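Local coordinates for arginase (RocF) (Helicobacter pylori, PDB 4G3H), which probably catalyses the hydrolysis of L-arginine to L-ornithine and urea, using two manganese ions bound in each subunit, at residues A[202-205]-A[206-209]; A[212-215]-A[216-220]. All coordinates share one frame; numbering follows the deposited sequence.

Interactions 1 and 2 follow one another along the chain, their centres about 10 Å apart at one edge of the parallel sheet of this alpha/beta arginase fold. Interaction 1 runs from the outermost strand, 202-203, into the short helix 205-210; interaction 2 lies wholly in the next helix, 212-223. The two meet through Phe203, whose ring packs on the second helix: its CG is 3.5 Å from Val215 CG1 and its CE2 is 3.4 Å from Thr219 OG1. The chain thus leaves the edge strand, turns through two consecutive helices and packs the second against that strand before strand 228-234 and the manganese ligands Asp234 and Asp236.

Interaction 1. Residues A[202-205]-A[206-209]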
loop_
_atom_site.group_PDB
_atom_site.type_symbol
_atom_site.label_atom_id
_atom_site.label_comp_id
_atom_site.label_asym_id
_atom_site.label_seq_id
_atom_site.Cartn_x
_atom_site.Cartn_y
_atom_site.Cartn_z
ATOM N N LEU A 202 6.787 -7.217 13.459
ATOM C CA LEU A 202 6.800 -7.950 12.194
ATOM C C LEU A 202 6.332 -9.397 12.380
ATOM O O LEU A 202 6.974 -10.189 13.080
ATOM C CB LEU A 202 8.220 -7.928 11.594
ATOM C CG LEU A 202 8.436 -8.519 10.196
ATOM C CD1 LEU A 202 9.784 -8.086 9.661
ATOM C CD2 LEU A 202 8.344 -10.037 10.244
ATOM N N PHE A 203 5.214 -9.740 11.747
ATOM C CA PHE A 203 4.670 -11.087 11.852
ATOM C C PHE A 203 4.982 -11.858 10.580
ATOM O O PHE A 203 4.451 -11.556 9.514
ATOM C CB PHE A 203 3.163 -11.020 12.100
ATOM C CG PHE A 203 2.798 -10.317 13.381
ATOM C CD1 PHE A 203 3.097 -10.892 14.616
ATOM C CD2 PHE A 203 2.174 -9.069 13.356
ATOM C CE1 PHE A 203 2.779 -10.233 15.806
ATOM C CE2 PHE A 203 1.853 -8.400 14.539
ATOM C CZ PHE A 203 2.154 -8.981 15.766
ATOM N N SER A 204 5.855 -12.855 10.704
ATOM C CA SER A 204 6.272 -13.660 9.560
ATOM C C SER A 204 5.190 -14.584 9.039
ATOM O O SER A 204 4.173 -14.798 9.690
ATOM C CB SER A 204 7.491 -14.505 9.926
ATOM O OG SER A 204 7.141 -15.513 10.862
ATOM N N VAL A 205 5.442 -15.140 7.860
ATOM C CA VAL A 205 4.538 -16.078 7.227
ATOM C C VAL A 205 4.219 -17.232 8.173
ATOM O O VAL A 205 3.075 -17.676 8.254
ATOM C CB VAL A 205 5.164 -16.665 5.936
ATOM C CG1 VAL A 205 4.308 -17.816 5.421
ATOM C CG2 VAL A 205 5.292 -15.572 4.869
ATOM N N ASP A 206 5.236 -17.718 8.884
ATOM C CA ASP A 206 5.060 -18.832 9.810
ATOM C C ASP A 206 4.203 -18.483 11.024
ATOM O O ASP A 206 3.362 -19.281 11.436
ATOM C CB ASP A 206 6.421 -19.360 10.275
ATOM C CG ASP A 206 7.236 -19.960 9.138
ATOM O OD1 ASP A 206 6.710 -20.835 8.418
ATOM O OD2 ASP A 206 8.407 -19.564 8.964
ATOM N N ALA A 207 4.407 -17.302 11.603
ATOM C CA ALA A 207 3.615 -16.895 12.762
ATOM C C ALA A 207 2.152 -16.777 12.355
ATOM O O ALA A 207 1.255 -17.163 13.102
ATOM C CB ALA A 207 4.109 -15.556 13.310
ATOM N N ILE A 208 1.923 -16.234 11.162
ATOM C CA ILE A 208 0.575 -16.061 10.638
ATOM C C ILE A 208 -0.068 -17.423 10.401
ATOM O O ILE A 208 -1.226 -17.643 10.742
ATOM C CB ILE A 208 0.599 -15.265 9.303
ATOM C CG1 ILE A 208 1.019 -13.813 9.570
ATOM C CG2 ILE A 208 -0.762 -15.324 8.630
ATOM C CD1 ILE A 208 1.361 -13.021 8.319
ATOM N N ARG A 209 0.696 -18.335 9.815
ATOM C CA ARG A 209 0.211 -19.673 9.523
ATOM C C ARG A 209 -0.021 -20.495 10.791
ATOM O O ARG A 209 -0.997 -21.238 10.882
ATOM C CB ARG A 209 1.206 -20.385 8.608
ATOM C CG ARG A 209 0.880 -21.834 8.313
ATOM C CD ARG A 209 1.800 -22.354 7.219
ATOM N NE ARG A 209 1.573 -21.652 5.958
ATOM C CZ ARG A 209 2.514 -21.422 5.048
ATOM N NH1 ARG A 209 3.756 -21.835 5.261
ATOM N NH2 ARG A 209 2.210 -20.782 3.925
HETATM O O HOH W 1 8.061 -17.168 8.181
#
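Ser204 and Ile208 open this strand-to-helix turn with a backbone hydrogen bond: Ile208 N donates to Ser204 O at 3.0 Å, nearly straight at the hydrogen (164°). One residue on, Arg209 N donates to Val205 O at 2.9 Å. The first amides of a helix have no preceding turn to accept from them, and Ser204, at the N-cap, suits this place because its hydroxyl is short. A chi1 of 69° sets OG between the backbone N and the carbonyl carbon, where it accepts a weak bond from Ala207 N at 3.4 Å. Water 1 accepts from Asp206 N at 3.0 Å and makes weak bonds to Asp206 OD2 and Ser204 OG.

Apolar packing is lighter: Ile208 CG1 lies 4.3 Å from Phe203 CB. Its CD1 methyl sits against the Phe203 carbonyl oxygen, and this buried side chain also touches Leu254.

Val205 and Arg209 lie side by side, and Val205 CG1 rests 3.7 Å above one face of the Arg209 guanidinium plane, toward its rim. The guanidinium is held from outside the turn by a salt bridge from NE to Glu258.

The Ser204 hydroxyl, weakly, and water 1 thus serve as acceptors for the first-turn amides, with the Asp206 carboxylate one step behind the water; its charge would probably be stabilised by the helix dipole.

Interaction 2. Residues A[212-215]-A[216-220]; sequences MQEV and VQKTK
Glu214 and Lys218, one helical turn apart, form a salt bridge on the exposed side of helix 212-223. The Glu214 chain leaves with CG anti to the backbone N (chi1 -171°), the Lys218 chain runs extended, and the two cross obliquely. Lys218 CE passes 3.5 Å from Glu214 CG, and NZ reaches OE1 at 3.3 Å in a weak hydrogen bond. Water 2 bridges the same pair, donating to OE1 and accepting from NZ at 3.0 Å. Long, flexible chains suit this surface, since their methylenes pack while their charges stay near water. Beneath them, Lys218 N donates to Glu214 O at 2.8 Å.

Val215, on the buried side, offers a carbonyl with two donors. Thr219 N and Thr219 OG1 approach Val215 O from opposite faces of its plane, OG1 at 2.8 Å and 39° out of it. The buried threonine hydroxyl is thereby satisfied within the helix, while the compact branches of Val215 pack on Phe182 of strand 179-182.

Val216 closes the preceding turn: its N donates to Met212 O at 3.0 Å, and its CG2 lies 3.3 Å from that same oxygen. A short branched side chain suits this buried place, where Val216 also packs on Ser269 at the end of helix 256-269.

Charged on one side and apolar on the other, this is the amphipathic helix expected of an alpha/beta fold, flanking the edge of a parallel sheet.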
loop_
_atom_site.group_PDB
_atom_site.type_symbol
_atom_site.label_atom_id
_atom_site.label_comp_id
_atom_site.label_asym_id
_atom_site.label_seq_id
_atom_site.Cartn_x
_atom_site.Cartn_y
_atom_site.Cartn_z
ATOM N N MET A 212 -2.929 -17.289 13.505
ATOM C CA MET A 212 -3.411 -16.030 12.972
ATOM C C MET A 212 -4.119 -15.230 14.059
ATOM O O MET A 212 -4.047 -14.009 14.083
ATOM C CB MET A 212 -4.378 -16.310 11.825
ATOM C CG MET A 212 -4.616 -15.145 10.906
ATOM S SD MET A 212 -5.638 -15.668 9.530
ATOM C CE MET A 212 -4.483 -16.716 8.625
ATOM N N GLN A 213 -4.811 -15.925 14.956
ATOM C CA GLN A 213 -5.534 -15.260 16.042
ATOM C C GLN A 213 -4.587 -14.470 16.952
ATOM O O GLN A 213 -4.879 -13.340 17.337
ATOM C CB GLN A 213 -6.312 -16.289 16.877
ATOM C CG GLN A 213 -7.576 -16.847 16.212
ATOM C CD GLN A 213 -7.295 -17.547 14.891
ATOM O OE1 GLN A 213 -6.542 -18.521 14.835
ATOM N NE2 GLN A 213 -7.902 -17.050 13.818
ATOM N N GLU A 214 -3.453 -15.062 17.299
ATOM C CA GLU A 214 -2.509 -14.379 18.164
ATOM C C GLU A 214 -1.906 -13.193 17.421
ATOM O O GLU A 214 -1.723 -12.124 17.993
ATOM C CB GLU A 214 -1.405 -15.331 18.616
ATOM C CG GLU A 214 -0.515 -14.737 19.688
ATOM C CD GLU A 214 0.569 -15.689 20.137
ATOM O OE1 GLU A 214 1.436 -16.042 19.309
ATOM O OE2 GLU A 214 0.551 -16.089 21.318
ATOM N N VAL A 215 -1.603 -13.386 16.143
ATOM C CA VAL A 215 -1.040 -12.312 15.332
ATOM C C VAL A 215 -1.971 -11.103 15.378
ATOM O O VAL A 215 -1.533 -9.991 15.636
ATOM C CB VAL A 215 -0.843 -12.752 13.854
ATOM C CG1 VAL A 215 -0.504 -11.544 12.992
ATOM C CG2 VAL A 215 0.276 -13.787 13.760
ATOM N N VAL A 216 -3.260 -11.322 15.150
ATOM C CA VAL A 216 -4.214 -10.219 15.174
ATOM C C VAL A 216 -4.315 -9.571 16.556
ATOM O O VAL A 216 -4.393 -8.343 16.678
ATOM C CB VAL A 216 -5.614 -10.692 14.725
ATOM C CG1 VAL A 216 -6.622 -9.553 14.843
ATOM C CG2 VAL A 216 -5.547 -11.183 13.290
ATOM N N GLN A 217 -4.304 -10.395 17.599
ATOM C CA GLN A 217 -4.404 -9.890 18.964
ATOM C C GLN A 217 -3.203 -9.008 19.301
ATOM O O GLN A 217 -3.349 -7.938 19.903
ATOM C CB GLN A 217 -4.505 -11.065 19.940
ATOM C CG GLN A 217 -4.991 -10.697 21.332
ATOM C CD GLN A 217 -6.264 -9.878 21.299
ATOM O OE1 GLN A 217 -7.187 -10.168 20.535
ATOM N NE2 GLN A 217 -6.323 -8.848 22.136
ATOM N N LYS A 218 -2.013 -9.459 18.914
ATOM C CA LYS A 218 -0.801 -8.688 19.165
ATOM C C LYS A 218 -0.815 -7.419 18.312
ATOM O O LYS A 218 -0.194 -6.416 18.672
ATOM C CB LYS A 218 0.447 -9.512 18.843
ATOM C CG LYS A 218 0.719 -10.673 19.795
ATOM C CD LYS A 218 2.020 -11.376 19.420
ATOM C CE LYS A 218 2.245 -12.654 20.226
ATOM N NZ LYS A 218 3.451 -13.420 19.768
ATOM N N THR A 219 -1.521 -7.470 17.181
ATOM C CA THR A 219 -1.623 -6.306 16.297
ATOM C C THR A 219 -2.468 -5.236 16.988
ATOM O O THR A 219 -2.146 -4.048 16.927
ATOM C CB THR A 219 -2.271 -6.668 14.939
ATOM O OG1 THR A 219 -1.406 -7.558 14.221
ATOM C CG2 THR A 219 -2.497 -5.412 14.101
ATOM N N LYS A 220 -3.544 -5.671 17.647
ATOM C CA LYS A 220 -4.437 -4.766 18.378
ATOM C C LYS A 220 -3.662 -4.055 19.474
ATOM O O LYS A 220 -3.821 -2.856 19.691
ATOM C CB LYS A 220 -5.581 -5.541 19.023
ATOM C CG LYS A 220 -6.573 -6.134 18.053
ATOM C CD LYS A 220 -7.587 -6.976 18.797
ATOM C CE LYS A 220 -8.696 -7.460 17.884
ATOM N NZ LYS A 220 -9.607 -8.403 18.600
HETATM O O HOH W 2 3.131 -14.783 17.095
#